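Long-range contacts in BH2602 protein (Bacillus halodurans, PDB 3NWZ), which is of unknown function but probably hydrolyses acyl-CoA thioesters, and binds coenzyme A: residues R139-G144 with T158-V163; R63-L68 with R127-I132. All blocks are in the same frame, centred on the assembly; numbering follows the deposited sequence.

Both contacts are antiparallel strand pairs in one sheet. Strands 125-135 and 139-147 are neighbours in it and connect the two: Glu143 of contact 1 and Ser131 of contact 2 probably share a backbone hydrogen bond. Contact 1 (139-144 with 158-163) is the more buried. Helix 83-100 covers one face of it, and two other subunits reach residues on the other. The NH2 of its arginine finds partners in two other subunits. In contact 2 (63-68 with 127-132), the same helix covers one face, but the other is partly exposed and no other chain of the assembly touches it. Charged side chains there pair within the chain.

Contact 1 of 2, residues R139-G144 with T158-V163; sequences RIVVEG and TGSFFV
Arg139 packs against the backbone of Phe161 and reaches along the strand pair to Ser160. Its CB is 3.4 Å from Phe161 O. The first torsion (chi1 85°) sets CG between the backbone N and the carbonyl carbon. From there the chain runs extended to NE and passes the hydroxyl of Ser160. CG is 3.8 Å from Ser160 OG, and CD and NE follow beside the same oxygen. OG lies at the edge of the guanidinium group, near its plane. The tip leaves the strand pair. NH2 forms a salt bridge to Glu112 of the third subunit and a hydrogen bond to the backbone O of Tyr117 of the second subunit. Arg139 is also one of the residues seen to bind CoA in this protein, although none is bound to this chain.

The two strands form a beta hairpin in the hotdog fold, whose antiparallel sheet wraps round a long helix, here 83-100. Four backbone bonds join the segments. Ile140 N gives to Phe161 O at 2.8 Å, and Phe161 N gives back to Ile140 O. Val142 and Gly159 exchange a second pair, with Val142 N to Gly159 O at 3.0 Å.

On the helix-facing side, Val142 and Phe161 meet at a slant. Val142 CG1 comes to 3.4 Å from Phe161 CE2 and lies obliquely to the ring. Met94 of the helix touches both residues. Further along, Ile140 CG1 rests 4.2 Å from Val163 CG2. On the face of Arg139 and Ser160, Glu143 CB and Thr158 CG2 are 4.4 Å apart. Thr158 OG1 turns to another partner, His116 NE2 of the second subunit, in a hydrogen bond.

Contact 2 of 2, residues R63-L68 with R127-I132; sequences RFEVRL and RAVASI
Glu65 reaches diagonally across the strands to Arg127 while also gripping Arg67 two residues along its own strand, so one carboxylate serves two arginines. Arg67 and Arg127 are a directly opposed non-hydrogen-bonded pair, and Glu65 lies between their charges. The bond to Arg67 is the short one. Arg67 NH2 donates to the anti lone pair of Glu65 OE2 at 2.6 Å, and the oxygen sits in the guanidinium plane. The bridge to Arg127 is long, with Glu65 OE1 3.7 Å from Arg127 NE. The carboxylate and guanidinium planes stand 50° apart. Carbon also meets carbon: Glu65 CG is 3.9 Å from Arg127 CG. The bend of Arg127 at chi3 (78°) turns NE across the carboxylate instead of on toward it, in keeping with the long bridge. An alanine in place of Glu65 would probably leave Arg67 and Arg127 without their shared counter-charge and let both guanidinium groups turn more freely.

The pairing joins strand 64-69 to strand 125-135 in the sheet of the hotdog fold. Phe64 pairs with Ala130 and Val66 with Ala128, each through two backbone hydrogen bonds. Phe64 N to Ala130 O is 2.8 Å, and Ala128 N to Val66 O is also 2.8 Å. Phe64, Val66 and Ala128 point to the face covered by helix 83-100, where Leu89 touches both Val66 and Ala128.

At the start of the segment, Arg63 slants across Val129, with its CD 3.7 Å from Val129 CG1. Its chain is extended from CG to NE. CG packs on Ser131 CB at 3.6 Å. These touches are made by the aliphatic part of the arginine. Its charged end has Asp61 as a weak, long ion-pair partner. Val129 shares its face with Glu65, and Tyr147 of the next strand touches both Val129 and Arg127.

Contact 1 of 2, residues R139-G144 with T158-V163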
loop_
_atom_site.group_PDB
_atom_site.type_symbol
_atom_site.label_atom_id
_atom_site.label_comp_id
_atom_site.label_asym_id
_atom_site.label_seq_id
_atom_site.Cartn_x
_atom_site.Cartn_y
_atom_site.Cartn_z
ATOM N N ARG A 139 3.464 -4.804 16.398
ATOM C CA ARG A 139 3.065 -5.197 15.062
ATOM C C ARG A 139 4.278 -5.800 14.386
ATOM O O ARG A 139 5.422 -5.499 14.761
ATOM C CB ARG A 139 2.606 -3.968 14.277
ATOM C CG ARG A 139 3.737 -3.188 13.608
ATOM C CD ARG A 139 3.159 -2.064 12.764
ATOM N NE ARG A 139 4.053 -1.584 11.711
ATOM C CZ ARG A 139 4.942 -0.611 11.863
ATOM N NH1 ARG A 139 5.075 -0.000 13.030
ATOM N NH2 ARG A 139 5.682 -0.233 10.834
ATOM N N ILE A 140 4.027 -6.645 13.388
ATOM C CA ILE A 140 5.111 -7.282 12.653
ATOM C C ILE A 140 5.007 -6.927 11.195
ATOM O O ILE A 140 4.021 -7.237 10.546
ATOM C CB ILE A 140 5.096 -8.826 12.794
ATOM C CG1 ILE A 140 5.553 -9.238 14.195
ATOM C CG2 ILE A 140 6.029 -9.450 11.770
ATOM C CD1 ILE A 140 5.478 -10.718 14.437
ATOM N N VAL A 141 6.044 -6.259 10.697
ATOM C CA VAL A 141 6.119 -5.843 9.314
ATOM C C VAL A 141 6.864 -6.935 8.558
ATOM O O VAL A 141 7.954 -7.348 8.961
ATOM C CB VAL A 141 6.866 -4.517 9.220
ATOM C CG1 VAL A 141 7.037 -4.096 7.761
ATOM C CG2 VAL A 141 6.098 -3.457 10.019
ATOM N N VAL A 142 6.251 -7.403 7.473
ATOM C CA VAL A 142 6.806 -8.460 6.651
ATOM C C VAL A 142 6.733 -8.017 5.195
ATOM O O VAL A 142 6.042 -7.061 4.874
ATOM C CB VAL A 142 6.013 -9.785 6.843
ATOM C CG1 VAL A 142 4.521 -9.531 6.666
ATOM C CG2 VAL A 142 6.479 -10.840 5.834
ATOM N N GLU A 143 7.458 -8.713 4.320
ATOM C CA GLU A 143 7.491 -8.374 2.907
ATOM C C GLU A 143 7.509 -9.652 2.094
ATOM O O GLU A 143 7.996 -10.673 2.566
ATOM C CB GLU A 143 8.750 -7.564 2.594
ATOM C CG GLU A 143 10.022 -8.426 2.464
ATOM C CD GLU A 143 11.271 -7.600 2.249
ATOM O OE1 GLU A 143 11.347 -6.873 1.230
ATOM O OE2 GLU A 143 12.176 -7.677 3.106
ATOM N N GLY A 144 7.000 -9.601 0.869
ATOM C CA GLY A 144 6.994 -10.800 0.046
ATOM C C GLY A 144 6.900 -10.602 -1.462
ATOM O O GLY A 144 6.653 -9.509 -1.946
ATOM N N THR A 158 3.931 -5.559 0.581
ATOM C CA THR A 158 4.288 -5.572 1.997
ATOM C C THR A 158 3.018 -5.758 2.833
ATOM O O THR A 158 1.901 -5.545 2.358
ATOM C CB THR A 158 5.009 -4.242 2.435
ATOM O OG1 THR A 158 4.134 -3.124 2.223
ATOM C CG2 THR A 158 6.307 -4.006 1.587
ATOM N N GLY A 159 3.194 -6.180 4.078
ATOM C CA GLY A 159 2.060 -6.383 4.960
ATOM C C GLY A 159 2.403 -6.222 6.428
ATOM O O GLY A 159 3.375 -6.786 6.918
ATOM N N SER A 160 1.609 -5.427 7.135
ATOM C CA SER A 160 1.819 -5.226 8.569
ATOM C C SER A 160 0.793 -6.085 9.310
ATOM O O SER A 160 -0.375 -6.118 8.920
ATOM C CB SER A 160 1.647 -3.752 8.934
ATOM O OG SER A 160 1.776 -3.563 10.328
ATOM N N PHE A 161 1.237 -6.787 10.358
ATOM C CA PHE A 161 0.371 -7.677 11.133
ATOM C C PHE A 161 0.271 -7.309 12.600
ATOM O O PHE A 161 1.264 -6.975 13.249
ATOM C CB PHE A 161 0.861 -9.118 11.033
ATOM C CG PHE A 161 0.711 -9.717 9.668
ATOM C CD1 PHE A 161 -0.043 -10.865 9.482
ATOM C CD2 PHE A 161 1.321 -9.129 8.563
ATOM C CE1 PHE A 161 -0.183 -11.416 8.219
ATOM C CE2 PHE A 161 1.182 -9.676 7.289
ATOM C CZ PHE A 161 0.434 -10.816 7.114
ATOM N N PHE A 162 -0.941 -7.396 13.125
ATOM C CA PHE A 162 -1.178 -7.067 14.512
ATOM C C PHE A 162 -1.046 -8.317 15.370
ATOM O O PHE A 162 -1.637 -9.365 15.074
ATOM C CB PHE A 162 -2.565 -6.453 14.687
ATOM C CG PHE A 162 -2.669 -5.578 15.886
ATOM C CD1 PHE A 162 -2.193 -4.273 15.846
ATOM C CD2 PHE A 162 -3.162 -6.079 17.088
ATOM C CE1 PHE A 162 -2.200 -3.481 16.990
ATOM C CE2 PHE A 162 -3.173 -5.296 18.240
ATOM C CZ PHE A 162 -2.691 -3.996 18.191
ATOM N N VAL A 163 -0.255 -8.185 16.431
ATOM C CA VAL A 163 0.020 -9.262 17.372
ATOM C C VAL A 163 -1.058 -9.401 18.448
ATOM O O VAL A 163 -1.525 -8.403 19.002
ATOM C CB VAL A 163 1.370 -9.022 18.076
ATOM C CG1 VAL A 163 1.674 -10.165 19.031
ATOM C CG2 VAL A 163 2.466 -8.862 17.047
#

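Contact 2 of 2, residues R63-L68 with R127-I132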
loop_
_atom_site.group_PDB
_atom_site.type_symbol
_atom_site.label_atom_id
_atom_site.label_comp_id
_atom_site.label_asym_id
_atom_site.label_seq_id
_atom_site.Cartn_x
_atom_site.Cartn_y
_atom_site.Cartn_z
ATOM N N ARG A 63 13.123 -17.005 5.325
ATOM C CA ARG A 63 11.895 -16.815 4.548
ATOM C C ARG A 63 10.845 -17.944 4.537
ATOM O O ARG A 63 11.123 -19.091 4.890
ATOM C CB ARG A 63 12.258 -16.476 3.106
ATOM C CG ARG A 63 13.155 -15.267 2.947
ATOM C CD ARG A 63 13.435 -15.038 1.473
ATOM N NE ARG A 63 14.355 -13.933 1.250
ATOM C CZ ARG A 63 15.623 -13.926 1.641
ATOM N NH1 ARG A 63 16.133 -14.969 2.277
ATOM N NH2 ARG A 63 16.384 -12.872 1.392
ATOM N N PHE A 64 9.630 -17.602 4.111
ATOM C CA PHE A 64 8.550 -18.576 4.057
ATOM C C PHE A 64 7.944 -18.754 2.645
ATOM O O PHE A 64 7.730 -17.795 1.890
ATOM C CB PHE A 64 7.483 -18.194 5.080
ATOM C CG PHE A 64 6.760 -19.369 5.650
ATOM C CD1 PHE A 64 5.597 -19.850 5.046
ATOM C CD2 PHE A 64 7.257 -20.023 6.760
ATOM C CE1 PHE A 64 4.946 -20.969 5.548
ATOM C CE2 PHE A 64 6.609 -21.145 7.266
ATOM C CZ PHE A 64 5.454 -21.615 6.658
ATOM N N GLU A 65 7.624 -19.994 2.307
ATOM C CA GLU A 65 7.137 -20.284 0.978
ATOM C C GLU A 65 5.770 -20.972 0.878
ATOM O O GLU A 65 5.458 -21.924 1.603
ATOM C CB GLU A 65 8.218 -21.118 0.288
ATOM C CG GLU A 65 8.092 -21.336 -1.198
ATOM C CD GLU A 65 9.369 -21.951 -1.764
ATOM O OE1 GLU A 65 10.414 -21.260 -1.762
ATOM O OE2 GLU A 65 9.339 -23.127 -2.194
ATOM N N VAL A 66 4.959 -20.458 -0.044
ATOM C CA VAL A 66 3.635 -20.999 -0.310
ATOM C C VAL A 66 3.449 -21.081 -1.814
ATOM O O VAL A 66 3.478 -20.056 -2.498
ATOM C CB VAL A 66 2.481 -20.096 0.202
ATOM C CG1 VAL A 66 1.167 -20.790 -0.066
ATOM C CG2 VAL A 66 2.615 -19.793 1.665
ATOM N N ARG A 67 3.278 -22.292 -2.334
ATOM C CA ARG A 67 3.026 -22.430 -3.760
ATOM C C ARG A 67 1.571 -22.846 -3.982
ATOM O O ARG A 67 0.944 -23.491 -3.138
ATOM C CB ARG A 67 4.015 -23.404 -4.427
ATOM C CG ARG A 67 3.909 -24.861 -4.063
ATOM C CD ARG A 67 5.157 -25.589 -4.543
ATOM N NE ARG A 67 6.334 -25.174 -3.778
ATOM C CZ ARG A 67 6.600 -25.571 -2.534
ATOM N NH1 ARG A 67 5.781 -26.405 -1.901
ATOM N NH2 ARG A 67 7.686 -25.127 -1.918
ATOM N N LEU A 68 1.034 -22.443 -5.118
ATOM C CA LEU A 68 -0.346 -22.722 -5.457
ATOM C C LEU A 68 -0.456 -23.153 -6.897
ATOM O O LEU A 68 -0.024 -22.445 -7.794
ATOM C CB LEU A 68 -1.169 -21.459 -5.226
ATOM C CG LEU A 68 -2.629 -21.349 -5.643
ATOM C CD1 LEU A 68 -3.341 -20.419 -4.669
ATOM C CD2 LEU A 68 -2.724 -20.816 -7.057
ATOM N N ARG A 127 4.411 -19.039 -6.714
ATOM C CA ARG A 127 5.264 -19.280 -5.564
ATOM C C ARG A 127 5.456 -17.994 -4.799
ATOM O O ARG A 127 6.242 -17.153 -5.209
ATOM C CB ARG A 127 6.630 -19.835 -6.026
ATOM C CG ARG A 127 7.315 -20.701 -4.986
ATOM C CD ARG A 127 8.742 -21.060 -5.412
ATOM N NE ARG A 127 9.694 -19.969 -5.199
ATOM C CZ ARG A 127 10.512 -19.496 -6.134
ATOM N NH1 ARG A 127 10.495 -20.014 -7.354
ATOM N NH2 ARG A 127 11.349 -18.506 -5.851
ATOM N N ALA A 128 4.736 -17.815 -3.701
ATOM C CA ALA A 128 4.908 -16.594 -2.935
ATOM C C ALA A 128 5.998 -16.785 -1.865
ATOM O O ALA A 128 6.041 -17.804 -1.174
ATOM C CB ALA A 128 3.557 -16.168 -2.284
ATOM N N VAL A 129 6.880 -15.798 -1.728
ATOM C CA VAL A 129 7.957 -15.878 -0.724
ATOM C C VAL A 129 7.962 -14.663 0.177
ATOM O O VAL A 129 8.092 -13.537 -0.300
ATOM C CB VAL A 129 9.364 -15.997 -1.391
ATOM C CG1 VAL A 129 10.445 -16.237 -0.299
ATOM C CG2 VAL A 129 9.340 -17.109 -2.422
ATOM N N ALA A 130 7.852 -14.901 1.478
ATOM C CA ALA A 130 7.801 -13.822 2.455
ATOM C C ALA A 130 8.982 -13.809 3.430
ATOM O O ALA A 130 9.531 -14.861 3.760
ATOM C CB ALA A 130 6.452 -13.921 3.253
ATOM N N SER A 131 9.341 -12.609 3.897
ATOM C CA SER A 131 10.421 -12.417 4.879
ATOM C C SER A 131 10.116 -11.271 5.870
ATOM O O SER A 131 9.591 -10.227 5.504
ATOM C CB SER A 131 11.781 -12.156 4.188
ATOM O OG SER A 131 11.873 -10.870 3.608
ATOM N N ILE A 132 10.437 -11.485 7.137
ATOM C CA ILE A 132 10.205 -10.469 8.146
ATOM C C ILE A 132 11.113 -9.258 7.896
ATOM O O ILE A 132 12.314 -9.401 7.582
ATOM C CB ILE A 132 10.468 -11.022 9.543
ATOM C CG1 ILE A 132 9.538 -12.206 9.810
ATOM C CG2 ILE A 132 10.275 -9.923 10.579
ATOM C CD1 ILE A 132 9.650 -12.751 11.193
#